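Local coordinates for protein nucleoside hydrolase, putative (Trypanosoma brucei, PDB 3FZ0) that belongs to the nucleoside hydrolase family and binds a calcium ion in a fold built on a central, mainly parallel beta-sheet flanked by helices, at residues 205-210 and 337-342; 176-181 and 314-319; 192-197 and 302-307; 162-167 and 201-206. The protein carries 2 engineered substitutions. All coordinates share one frame; numbering follows the deposited sequence.

In the fold
Of the segments described, strand 162-165 comes first in the chain, then the loop 176-181 and the end of helix 187-195, before residues 201-206 return beside strand 162-165 and close interaction 4. Segment 205-210 carries straight on from there and shares L205 and V206 with it. The chain later returns as strand 296-306, whose residues 302-307 close interaction 3 on the helix; residues 314-319 close interaction 2, in which interaction 3 is nested; and residues 337-342 close interaction 1. Interactions 1 and 4 each cross both 2 and 3. Together they join the parallel strands, the antiparallel edge of the same sheet and the connection between strands 162-165 and 203-206.

Interaction 1 of 4, residues 205-210 and 337-342; sequences LVNWEV and CNVITK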
loop_
_atom_site.group_PDB
_atom_site.type_symbol
_atom_site.label_atom_id
_atom_site.label_comp_id
_atom_site.label_asym_id
_atom_site.label_seq_id
_atom_site.Cartn_x
_atom_site.Cartn_y
_atom_site.Cartn_z
ATOM N N LEU B 205 -2.142 24.953 5.434
ATOM C CA LEU B 205 -0.991 24.081 5.200
ATOM C C LEU B 205 0.220 24.898 4.779
ATOM O O LEU B 205 0.368 25.273 3.606
ATOM C CB LEU B 205 -1.323 22.995 4.163
ATOM C CG LEU B 205 -0.296 21.885 3.904
ATOM C CD1 LEU B 205 -0.302 20.699 4.914
ATOM C CD2 LEU B 205 -0.445 21.363 2.446
ATOM N N VAL B 206 1.098 25.186 5.726
ATOM C CA VAL B 206 2.337 25.874 5.391
ATOM C C VAL B 206 3.374 24.812 4.984
ATOM O O VAL B 206 4.048 24.181 5.828
ATOM C CB VAL B 206 2.770 26.802 6.512
ATOM C CG1 VAL B 206 4.037 27.617 6.110
ATOM C CG2 VAL B 206 1.569 27.732 6.897
ATOM N N ASN B 207 3.453 24.605 3.671
ATOM C CA ASN B 207 4.196 23.494 3.096
ATOM C C ASN B 207 5.618 23.897 2.786
ATOM O O ASN B 207 5.962 25.089 2.784
ATOM C CB ASN B 207 3.513 22.991 1.815
ATOM C CG ASN B 207 3.172 24.117 0.870
ATOM O OD1 ASN B 207 4.000 24.558 0.075
ATOM N ND2 ASN B 207 1.956 24.631 0.987
ATOM N N TRP B 208 6.426 22.888 2.476
ATOM C CA TRP B 208 7.841 23.063 2.184
ATOM C C TRP B 208 8.139 24.117 1.097
ATOM O O TRP B 208 8.936 25.045 1.337
ATOM C CB TRP B 208 8.450 21.703 1.822
ATOM C CG TRP B 208 9.866 21.730 1.301
ATOM C CD1 TRP B 208 10.276 21.340 0.055
ATOM C CD2 TRP B 208 11.047 22.124 2.008
ATOM N NE1 TRP B 208 11.615 21.460 -0.049
ATOM C CE2 TRP B 208 12.132 21.938 1.126
ATOM C CE3 TRP B 208 11.296 22.633 3.294
ATOM C CZ2 TRP B 208 13.480 22.266 1.479
ATOM C CZ3 TRP B 208 12.637 22.941 3.660
ATOM C CH2 TRP B 208 13.703 22.761 2.752
ATOM N N GLU B 209 7.511 23.990 -0.068
ATOM C CA GLU B 209 7.834 24.854 -1.219
ATOM C C GLU B 209 7.503 26.315 -0.962
ATOM O O GLU B 209 8.255 27.186 -1.313
ATOM C CB GLU B 209 7.165 24.380 -2.516
ATOM C CG GLU B 209 7.632 22.988 -2.994
ATOM C CD GLU B 209 6.805 21.826 -2.418
ATOM O OE1 GLU B 209 6.186 22.010 -1.354
ATOM O OE2 GLU B 209 6.767 20.727 -3.026
ATOM N N VAL B 210 6.412 26.601 -0.282
ATOM C CA VAL B 210 6.143 27.993 0.020
ATOM C C VAL B 210 7.164 28.558 1.010
ATOM O O VAL B 210 7.463 29.753 0.949
ATOM C CB VAL B 210 4.677 28.243 0.463
ATOM C CG1 VAL B 210 4.441 27.797 1.903
ATOM C CG2 VAL B 210 4.343 29.690 0.282
ATOM N N CYS B 337 -8.780 22.152 3.383
ATOM C CA CYS B 337 -7.414 22.635 3.559
ATOM C C CYS B 337 -7.046 23.805 2.642
ATOM O O CYS B 337 -7.311 23.766 1.443
ATOM C CB CYS B 337 -6.459 21.476 3.358
ATOM S SG CYS B 337 -4.707 21.901 3.414
ATOM N N ASN B 338 -6.458 24.847 3.220
ATOM C CA ASN B 338 -5.960 25.988 2.458
ATOM C C ASN B 338 -4.465 25.824 2.230
ATOM O O ASN B 338 -3.677 25.909 3.162
ATOM C CB ASN B 338 -6.272 27.298 3.175
ATOM C CG ASN B 338 -6.113 28.534 2.274
ATOM O OD1 ASN B 338 -6.359 28.482 1.065
ATOM N ND2 ASN B 338 -5.703 29.652 2.877
ATOM N N VAL B 339 -4.095 25.526 0.993
ATOM C CA VAL B 339 -2.701 25.275 0.623
ATOM C C VAL B 339 -2.088 26.639 0.356
ATOM O O VAL B 339 -2.489 27.300 -0.606
ATOM C CB VAL B 339 -2.610 24.357 -0.640
ATOM C CG1 VAL B 339 -1.177 24.140 -1.049
ATOM C CG2 VAL B 339 -3.318 23.021 -0.351
ATOM N N ILE B 340 -1.169 27.072 1.229
ATOM C CA ILE B 340 -0.518 28.372 1.096
ATOM C C ILE B 340 0.555 28.280 -0.011
ATOM O O ILE B 340 1.450 27.432 0.075
ATOM C CB ILE B 340 0.158 28.802 2.420
ATOM C CG1 ILE B 340 -0.766 28.586 3.645
ATOM C CG2 ILE B 340 0.694 30.219 2.311
ATOM C CD1 ILE B 340 -2.084 29.369 3.645
ATOM N N THR B 341 0.484 29.149 -1.026
ATOM C CA THR B 341 1.403 29.041 -2.165
ATOM C C THR B 341 2.353 30.216 -2.337
ATOM O O THR B 341 3.363 30.080 -3.017
ATOM C CB THR B 341 0.692 28.740 -3.497
ATOM O OG1 THR B 341 -0.240 29.781 -3.781
ATOM C CG2 THR B 341 -0.062 27.360 -3.434
ATOM N N LYS B 342 2.014 31.356 -1.737
ATOM C CA LYS B 342 2.921 32.491 -1.617
ATOM C C LYS B 342 2.774 33.297 -0.322
ATOM O O LYS B 342 1.674 33.727 0.033
ATOM C CB LYS B 342 2.843 33.443 -2.814
ATOM C CG LYS B 342 4.028 34.401 -2.781
ATOM C CD LYS B 342 4.298 35.046 -4.085
ATOM C CE LYS B 342 5.537 36.012 -4.002
ATOM N NZ LYS B 342 6.856 35.289 -3.908
#
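L205 and V339 form a parallel bridge that joins strand 203-206 to strand 337-343, with L205 N giving a nearly straight hydrogen bond (175°) to N338 O at 2.9 Å and I340 N returning a weak one to L205 O. This pairing lies in the central mixed sheet of the nucleoside hydrolase fold, and 337-343 is the strand on which that sheet changes from parallel to antiparallel order.

Apolar side chains suit both faces of such a buried strand pair. On one face the CB of L205 rests against C337 SG at 3.6 Å. On the other, V206 CG2 meets I340 CG1 at 4.1 Å, while V206 also packs against V285, A286 and V289 of helix 282-291.

Beyond this bridge the strand gives way to helix 208-212, and N207 manages the change. With chi1 at 49° its CG lies between the backbone N and the carbonyl carbon, and the amide then works in two directions. OD1 accepts from V210 N at 3.2 Å as an N-cap, the donor standing above the carbonyl plane, and it takes a second bond from S169 OG. ND2 donates to I340 O at 3.0 Å. Asparagine suits the place because one amide offers both an acceptor for the helix and a donor for the neighbouring strand. Farther along, T341 and K342 face D298 together in a classic beta bulge, and V210 lies over this part of the strand, its CB 3.3 Å from I340 O and its CG2 equally close to T341 C.

Interaction 2 of 4, residues 176-181 and 314-319; sequences NMAAEF and RGATCI
N176 reaches R314 because its chi1 of 60° tucks CG between its own backbone N and carbonyl carbon, which sends ND2 across to R314 O and leaves OD1 facing its own loop. The ND2 bond is 3.1 Å long, fairly straight (158°), and lies in both the amide plane of N176 and the carbonyl plane of R314. OD1 takes two backbone donors from opposite faces of its plane: A178 N at 2.9 Å, which makes an Asx turn, and A179 N at 2.7 Å. Asparagine fits here because one amide can fold the loop with its oxygen and bind the facing segment with its nitrogen.

The loop so shaped lies against the approach to strand 317-319, an outermost strand of the central sheet within this chain. Small residues let the backbones come close. A179 CB sits 3.3 Å from G315 C, and G315 has a phi of 92°, a backbone shape that suits a residue without a side chain; a CB here would also crowd A179. A178 CB and A316 CB touch at 4.1 Å.

Two waters complete the seam. Water 1 donates to A178 O and accepts from T317 N at 2.7 Å. Water 2 accepts from E180 N, donates to G315 O and is hydrogen-bonded to T317 OG1. The guanidinium of R314 has its own partner, NH2 forming a salt bridge with E188.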
loop_
_atom_site.group_PDB
_atom_site.type_symbol
_atom_site.label_atom_id
_atom_site.label_comp_id
_atom_site.label_asym_id
_atom_site.label_seq_id
_atom_site.Cartn_x
_atom_site.Cartn_y
_atom_site.Cartn_z
ATOM N N ASN B 176 11.447 11.595 1.959
ATOM C CA ASN B 176 11.621 10.684 0.804
ATOM C C ASN B 176 11.361 11.486 -0.476
ATOM O O ASN B 176 11.257 12.719 -0.411
ATOM C CB ASN B 176 10.767 9.416 0.893
ATOM C CG ASN B 176 9.265 9.720 0.954
ATOM O OD1 ASN B 176 8.777 10.703 0.340
ATOM N ND2 ASN B 176 8.526 8.899 1.718
ATOM N N MET B 177 11.303 10.830 -1.629
ATOM C CA MET B 177 11.141 11.562 -2.903
ATOM C C MET B 177 9.879 12.457 -2.948
ATOM O O MET B 177 9.863 13.456 -3.667
ATOM C CB MET B 177 11.173 10.621 -4.116
ATOM C CG MET B 177 12.519 9.946 -4.333
ATOM S SD MET B 177 12.458 8.504 -5.435
ATOM C CE MET B 177 12.534 9.307 -6.988
ATOM N N ALA B 178 8.840 12.108 -2.183
ATOM C CA ALA B 178 7.564 12.789 -2.315
ATOM C C ALA B 178 7.138 13.570 -1.076
ATOM O O ALA B 178 6.351 14.534 -1.183
ATOM C CB ALA B 178 6.518 11.816 -2.665
ATOM N N ALA B 179 7.650 13.155 0.094
ATOM C CA ALA B 179 7.091 13.618 1.379
ATOM C C ALA B 179 8.046 14.510 2.145
ATOM O O ALA B 179 9.251 14.223 2.212
ATOM C CB ALA B 179 6.648 12.416 2.273
ATOM N N GLU B 180 7.476 15.573 2.731
ATOM C CA GLU B 180 8.169 16.469 3.647
ATOM C C GLU B 180 8.363 15.774 5.023
ATOM O O GLU B 180 7.509 14.993 5.478
ATOM C CB GLU B 180 7.345 17.773 3.747
ATOM C CG GLU B 180 7.830 18.879 4.711
ATOM C CD GLU B 180 7.523 18.568 6.147
ATOM O OE1 GLU B 180 6.440 18.032 6.435
ATOM O OE2 GLU B 180 8.374 18.834 7.001
ATOM N N PHE B 181 9.470 16.075 5.696
ATOM C CA PHE B 181 9.785 15.509 7.031
ATOM C C PHE B 181 8.631 15.311 8.045
ATOM O O PHE B 181 8.406 14.196 8.501
ATOM C CB PHE B 181 10.938 16.289 7.696
ATOM C CG PHE B 181 11.402 15.692 9.000
ATOM C CD1 PHE B 181 12.197 14.548 9.013
ATOM C CD2 PHE B 181 11.029 16.270 10.222
ATOM C CE1 PHE B 181 12.619 13.971 10.227
ATOM C CE2 PHE B 181 11.451 15.706 11.451
ATOM C CZ PHE B 181 12.255 14.556 11.452
ATOM N N ARG B 314 4.646 7.122 0.991
ATOM C CA ARG B 314 4.110 7.235 2.356
ATOM C C ARG B 314 4.477 8.626 2.864
ATOM O O ARG B 314 5.609 9.027 2.719
ATOM C CB ARG B 314 4.632 6.110 3.268
ATOM C CG ARG B 314 4.622 6.449 4.751
ATOM C CD ARG B 314 4.733 5.249 5.668
ATOM N NE ARG B 314 3.420 5.036 6.190
ATOM C CZ ARG B 314 2.987 5.249 7.433
ATOM N NH1 ARG B 314 3.767 5.641 8.431
ATOM N NH2 ARG B 314 1.711 5.010 7.656
ATOM N N GLY B 315 3.496 9.356 3.399
ATOM C CA GLY B 315 3.702 10.727 3.892
ATOM C C GLY B 315 3.427 11.811 2.854
ATOM O O GLY B 315 3.395 12.977 3.190
ATOM N N ALA B 316 3.236 11.434 1.588
ATOM C CA ALA B 316 2.966 12.416 0.528
ATOM C C ALA B 316 1.709 13.193 0.829
ATOM O O ALA B 316 0.753 12.652 1.415
ATOM C CB ALA B 316 2.869 11.752 -0.886
ATOM N N THR B 317 1.737 14.465 0.422
ATOM C CA THR B 317 0.599 15.340 0.419
ATOM C C THR B 317 -0.159 15.170 -0.900
ATOM O O THR B 317 0.378 15.447 -1.969
ATOM C CB THR B 317 1.089 16.764 0.575
ATOM O OG1 THR B 317 1.957 16.784 1.702
ATOM C CG2 THR B 317 -0.060 17.742 0.792
ATOM N N CYS B 318 -1.405 14.710 -0.802
ATOM C CA CYS B 318 -2.319 14.615 -1.930
ATOM C C CYS B 318 -3.304 15.774 -1.975
ATOM O O CYS B 318 -4.036 16.006 -1.030
ATOM C CB CYS B 318 -3.089 13.302 -1.826
ATOM S SG CYS B 318 -1.941 11.961 -1.523
ATOM N N ILE B 319 -3.340 16.468 -3.107
ATOM C CA ILE B 319 -4.102 17.690 -3.279
ATOM C C ILE B 319 -5.037 17.567 -4.494
ATOM O O ILE B 319 -4.608 17.177 -5.566
ATOM C CB ILE B 319 -3.130 18.867 -3.486
ATOM C CG1 ILE B 319 -2.009 18.846 -2.433
ATOM C CG2 ILE B 319 -3.887 20.222 -3.523
ATOM C CD1 ILE B 319 -1.250 20.151 -2.341
HETATM O O HOH W 1 3.541 15.368 -1.375
HETATM O O HOH W 2 4.541 15.623 2.063
#

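Interaction 3 of 4, residues 192-197 and 302-307; sequences VVLQHK and TYVTVE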
loop_
_atom_site.group_PDB
_atom_site.type_symbol
_atom_site.label_atom_id
_atom_site.label_comp_id
_atom_site.label_asym_id
_atom_site.label_seq_id
_atom_site.Cartn_x
_atom_site.Cartn_y
_atom_site.Cartn_z
ATOM N N VAL B 192 -5.548 12.334 10.543
ATOM C CA VAL B 192 -6.452 12.656 11.626
ATOM C C VAL B 192 -6.731 14.166 11.622
ATOM O O VAL B 192 -7.894 14.602 11.722
ATOM C CB VAL B 192 -5.891 12.174 12.998
ATOM C CG1 VAL B 192 -6.689 12.770 14.171
ATOM C CG2 VAL B 192 -5.886 10.642 13.063
ATOM N N VAL B 193 -5.677 14.965 11.472
ATOM C CA VAL B 193 -5.813 16.419 11.483
ATOM C C VAL B 193 -6.657 16.934 10.314
ATOM O O VAL B 193 -7.605 17.682 10.531
ATOM C CB VAL B 193 -4.440 17.124 11.577
ATOM C CG1 VAL B 193 -4.577 18.582 11.233
ATOM C CG2 VAL B 193 -3.867 16.972 13.029
ATOM N N LEU B 194 -6.336 16.490 9.096
ATOM C CA LEU B 194 -7.033 16.921 7.875
ATOM C C LEU B 194 -8.449 16.337 7.697
ATOM O O LEU B 194 -9.283 16.971 7.085
ATOM C CB LEU B 194 -6.175 16.672 6.641
ATOM C CG LEU B 194 -4.832 17.417 6.484
ATOM C CD1 LEU B 194 -3.917 16.741 5.445
ATOM C CD2 LEU B 194 -4.991 18.875 6.105
ATOM N N GLN B 195 -8.720 15.133 8.204
ATOM C CA GLN B 195 -10.059 14.525 8.126
ATOM C C GLN B 195 -11.017 14.971 9.238
ATOM O O GLN B 195 -12.198 14.648 9.191
ATOM C CB GLN B 195 -9.967 13.009 8.170
ATOM C CG GLN B 195 -9.321 12.357 6.948
ATOM C CD GLN B 195 -10.085 12.613 5.657
ATOM O OE1 GLN B 195 -9.573 13.251 4.738
ATOM N NE2 GLN B 195 -11.298 12.131 5.587
ATOM N N HIS B 196 -10.523 15.723 10.223
ATOM C CA HIS B 196 -11.338 16.117 11.371
ATOM C C HIS B 196 -12.527 16.998 10.982
ATOM O O HIS B 196 -12.369 17.962 10.229
ATOM C CB HIS B 196 -10.492 16.847 12.421
ATOM C CG HIS B 196 -11.313 17.503 13.484
ATOM N ND1 HIS B 196 -11.905 16.793 14.508
ATOM C CD2 HIS B 196 -11.688 18.793 13.654
ATOM C CE1 HIS B 196 -12.575 17.626 15.283
ATOM N NE2 HIS B 196 -12.468 18.843 14.783
ATOM N N LYS B 197 -13.703 16.669 11.508
ATOM C CA LYS B 197 -14.912 17.452 11.270
ATOM C C LYS B 197 -15.090 18.455 12.397
ATOM O O LYS B 197 -15.079 18.093 13.577
ATOM C CB LYS B 197 -16.166 16.549 11.224
ATOM C CG LYS B 197 -16.177 15.469 10.141
ATOM C CD LYS B 197 -16.006 16.048 8.720
ATOM C CE LYS B 197 -15.977 14.922 7.677
ATOM N NZ LYS B 197 -14.818 13.994 7.943
ATOM N N THR B 302 -8.816 23.692 -1.143
ATOM C CA THR B 302 -9.334 22.475 -1.792
ATOM C C THR B 302 -9.306 21.308 -0.811
ATOM O O THR B 302 -9.088 21.535 0.376
ATOM C CB THR B 302 -8.527 22.128 -3.060
ATOM O OG1 THR B 302 -9.100 20.980 -3.691
ATOM C CG2 THR B 302 -7.057 21.858 -2.702
ATOM N N TYR B 303 -9.496 20.081 -1.313
ATOM C CA TYR B 303 -9.351 18.865 -0.511
ATOM C C TYR B 303 -7.914 18.343 -0.532
ATOM O O TYR B 303 -7.331 18.146 -1.603
ATOM C CB TYR B 303 -10.280 17.762 -1.002
ATOM C CG TYR B 303 -10.128 16.472 -0.228
ATOM C CD1 TYR B 303 -10.698 16.327 1.061
ATOM C CD2 TYR B 303 -9.426 15.384 -0.775
ATOM C CE1 TYR B 303 -10.563 15.148 1.785
ATOM C CE2 TYR B 303 -9.286 14.192 -0.060
ATOM C CZ TYR B 303 -9.851 14.089 1.220
ATOM O OH TYR B 303 -9.719 12.917 1.925
ATOM N N VAL B 304 -7.373 18.121 0.664
ATOM C CA VAL B 304 -6.044 17.606 0.871
ATOM C C VAL B 304 -6.092 16.439 1.858
ATOM O O VAL B 304 -6.881 16.440 2.822
ATOM C CB VAL B 304 -5.129 18.737 1.399
ATOM C CG1 VAL B 304 -3.743 18.237 1.776
ATOM C CG2 VAL B 304 -5.030 19.827 0.354
ATOM N N THR B 305 -5.273 15.424 1.585
ATOM C CA THR B 305 -5.040 14.346 2.545
ATOM C C THR B 305 -3.587 13.863 2.512
ATOM O O THR B 305 -2.812 14.326 1.701
ATOM C CB THR B 305 -6.063 13.201 2.390
ATOM O OG1 THR B 305 -6.057 12.421 3.580
ATOM C CG2 THR B 305 -5.763 12.310 1.215
ATOM N N VAL B 306 -3.214 12.964 3.410
ATOM C CA VAL B 306 -1.869 12.362 3.408
ATOM C C VAL B 306 -1.928 10.860 3.031
ATOM O O VAL B 306 -2.750 10.111 3.558
ATOM C CB VAL B 306 -1.208 12.539 4.793
ATOM C CG1 VAL B 306 0.239 12.027 4.773
ATOM C CG2 VAL B 306 -1.273 14.023 5.245
ATOM N N GLU B 307 -1.098 10.431 2.086
ATOM C CA GLU B 307 -0.939 9.000 1.732
ATOM C C GLU B 307 -0.382 8.200 2.906
ATOM O O GLU B 307 0.629 8.586 3.503
ATOM C CB GLU B 307 0.029 8.862 0.558
ATOM C CG GLU B 307 0.334 7.402 0.139
ATOM C CD GLU B 307 -0.918 6.618 -0.305
ATOM O OE1 GLU B 307 -1.611 7.047 -1.240
ATOM O OE2 GLU B 307 -1.220 5.557 0.267
#
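L194 meets strand 296-306 chiefly through one methyl, CD1, which lies 3.8 Å from V306 CG2, 3.9 Å from T305 CA and 4.0 Å from V304 CG1. The leucine comes across V306 at about a right angle, and it is long enough to set this one methyl against both valines and the backbone between them. Q195 supplies the polar half of the contact: Y303 OH donates to Q195 OE1 at 2.8 Å. The oxygen lies at the edge of the tyrosine ring, near its plane, while the amide itself stands almost perpendicular to the ring, at 82°. A bend at chi2 (-62°) curls the glutamine chain so that its carbonyl comes round to the hydroxyl. A long, flexible amide suits the place, since the bond must span the gap between the two segments.

In the next shell, N336 ties the two backbones together, ND2 donating to L194 O and OD1 accepting from V304 N. K197 folds back over the helix end, its NZ 3.0 Å from Q195 O and in the plane of that carbonyl. C337 packs against both L194 and V304. Farther out, M177 of a second subunit rests on Y303, and E307 OE1 accepts hydrogen bonds from E312 N and T313 OG1 of that subunit, which brings the residues at and just beyond the end of the strand to a subunit interface.

The contact is typical of an alpha/beta fold: the C-terminal end of helix 187-195 packs on the central sheet just where strand 337-343 begins beside strand 296-306.

Interaction 4 of 4, residues 162-167 and 201-206; sequences IVIMNG and CPVQLV
I164 CD1 touches both L205 CD1 and V203 CG1, 3.8 Å from each, and forms the apolar centre of this strand pair. Its chi1 of 65° places CG1 between the backbone N and the carbonyl carbon, and from there the extended chain carries CD1 over the neighbouring strand. I162 lies alongside V203, pointing the same way, with their CG2 methyls 4.0 Å apart. On the opposite face V163 CG1 meets V206 CG2 at 3.7 Å, under the alanines A286 and A290 of helix 282-291. Beta-branched valine and isoleucine suit the extended backbones and fill each face.

The strands run parallel, their directions 22° apart, and four backbone hydrogen bonds alternate along them. Q204 N gives to I162 O, I164 N to Q204 O, V206 N to I164 O at 2.9 Å, and N166 N to V206 O at 3.0 Å.

Polar groups gather at the ends. Q204 curls back so that NE2 donates to P202 O at 2.8 Å, while OE1 accepts from N338 ND2 on the next strand. At the other end G167 N gives to E180 OE1, and M165, touching D283 of the calcium site, brings its side chain to about 6 Å from the bound calcium ion. Strand 162-165, helices 181-185 and 187-195, and strand 203-206 make a beta-alpha-beta crossover, with the metal site, as in other nucleoside hydrolases, at the C-terminal ends of the parallel strands.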
loop_
_atom_site.group_PDB
_atom_site.type_symbol
_atom_site.label_atom_id
_atom_site.label_comp_id
_atom_site.label_asym_id
_atom_site.label_seq_id
_atom_site.Cartn_x
_atom_site.Cartn_y
_atom_site.Cartn_z
ATOM N N ILE B 162 -6.061 26.415 13.262
ATOM C CA ILE B 162 -4.859 25.588 13.189
ATOM C C ILE B 162 -4.013 25.919 11.965
ATOM O O ILE B 162 -4.484 26.020 10.838
ATOM C CB ILE B 162 -5.173 24.036 13.361
ATOM C CG1 ILE B 162 -3.884 23.193 13.371
ATOM C CG2 ILE B 162 -6.197 23.546 12.329
ATOM C CD1 ILE B 162 -4.081 21.733 13.830
ATOM N N VAL B 163 -2.747 26.159 12.223
ATOM C CA VAL B 163 -1.769 26.359 11.154
ATOM C C VAL B 163 -0.661 25.348 11.362
ATOM O O VAL B 163 -0.161 25.200 12.460
ATOM C CB VAL B 163 -1.229 27.776 11.166
ATOM C CG1 VAL B 163 -0.377 28.001 9.977
ATOM C CG2 VAL B 163 -2.374 28.764 11.185
ATOM N N ILE B 164 -0.327 24.609 10.318
ATOM C CA ILE B 164 0.677 23.531 10.442
ATOM C C ILE B 164 1.863 23.698 9.489
ATOM O O ILE B 164 1.696 24.045 8.301
ATOM C CB ILE B 164 0.019 22.127 10.280
ATOM C CG1 ILE B 164 -0.551 21.917 8.861
ATOM C CG2 ILE B 164 -1.050 21.930 11.359
ATOM C CD1 ILE B 164 -1.074 20.510 8.596
ATOM N N MET B 165 3.073 23.489 9.992
ATOM C CA MET B 165 4.208 23.403 9.047
ATOM C C MET B 165 4.355 21.937 8.669
ATOM O O MET B 165 4.804 21.127 9.463
ATOM C CB MET B 165 5.521 23.994 9.606
ATOM C CG MET B 165 6.541 24.220 8.520
ATOM S SD MET B 165 7.236 22.672 7.902
ATOM C CE MET B 165 7.229 22.936 6.130
ATOM N N ASN B 166 3.962 21.626 7.442
ATOM C CA ASN B 166 3.630 20.245 7.039
ATOM C C ASN B 166 3.460 20.074 5.515
ATOM O O ASN B 166 2.889 20.946 4.838
ATOM C CB ASN B 166 2.367 19.778 7.784
ATOM C CG ASN B 166 2.091 18.270 7.612
ATOM O OD1 ASN B 166 1.539 17.832 6.593
ATOM N ND2 ASN B 166 2.443 17.484 8.626
ATOM N N GLY B 167 3.972 18.972 4.982
ATOM C CA GLY B 167 3.699 18.593 3.619
ATOM C C GLY B 167 4.332 19.399 2.508
ATOM O O GLY B 167 5.245 20.214 2.726
ATOM N N CYS B 201 -12.324 26.936 10.606
ATOM C CA CYS B 201 -11.698 27.319 9.356
ATOM C C CYS B 201 -10.863 26.165 8.865
ATOM O O CYS B 201 -10.266 25.451 9.676
ATOM C CB CYS B 201 -10.727 28.493 9.542
ATOM S SG CYS B 201 -11.409 30.120 9.279
ATOM N N PRO B 202 -10.752 26.009 7.534
ATOM C CA PRO B 202 -9.869 24.964 6.995
ATOM C C PRO B 202 -8.470 25.062 7.590
ATOM O O PRO B 202 -7.995 26.168 7.852
ATOM C CB PRO B 202 -9.787 25.307 5.504
ATOM C CG PRO B 202 -11.062 26.076 5.240
ATOM C CD PRO B 202 -11.407 26.803 6.477
ATOM N N VAL B 203 -7.835 23.908 7.792
ATOM C CA VAL B 203 -6.420 23.805 8.177
ATOM C C VAL B 203 -5.601 24.625 7.176
ATOM O O VAL B 203 -5.828 24.509 5.965
ATOM C CB VAL B 203 -5.954 22.319 8.109
ATOM C CG1 VAL B 203 -4.459 22.172 8.468
ATOM C CG2 VAL B 203 -6.848 21.403 8.969
ATOM N N GLN B 204 -4.687 25.464 7.661
ATOM C CA GLN B 204 -3.733 26.174 6.790
ATOM C C GLN B 204 -2.452 25.365 6.659
ATOM O O GLN B 204 -1.754 25.108 7.658
ATOM C CB GLN B 204 -3.404 27.561 7.340
ATOM C CG GLN B 204 -4.639 28.385 7.705
ATOM C CD GLN B 204 -5.471 28.756 6.507
ATOM O OE1 GLN B 204 -4.990 29.451 5.614
ATOM N NE2 GLN B 204 -6.728 28.282 6.462
ATOM N N LEU B 205 -2.142 24.953 5.434
ATOM C CA LEU B 205 -0.991 24.081 5.200
ATOM C C LEU B 205 0.220 24.898 4.779
ATOM O O LEU B 205 0.368 25.273 3.606
ATOM C CB LEU B 205 -1.323 22.995 4.163
ATOM C CG LEU B 205 -0.296 21.885 3.904
ATOM C CD1 LEU B 205 -0.302 20.699 4.914
ATOM C CD2 LEU B 205 -0.445 21.363 2.446
ATOM N N VAL B 206 1.098 25.186 5.726
ATOM C CA VAL B 206 2.337 25.874 5.391
ATOM C C VAL B 206 3.374 24.812 4.984
ATOM O O VAL B 206 4.048 24.181 5.828
ATOM C CB VAL B 206 2.770 26.802 6.512
ATOM C CG1 VAL B 206 4.037 27.617 6.110
ATOM C CG2 VAL B 206 1.569 27.732 6.897
#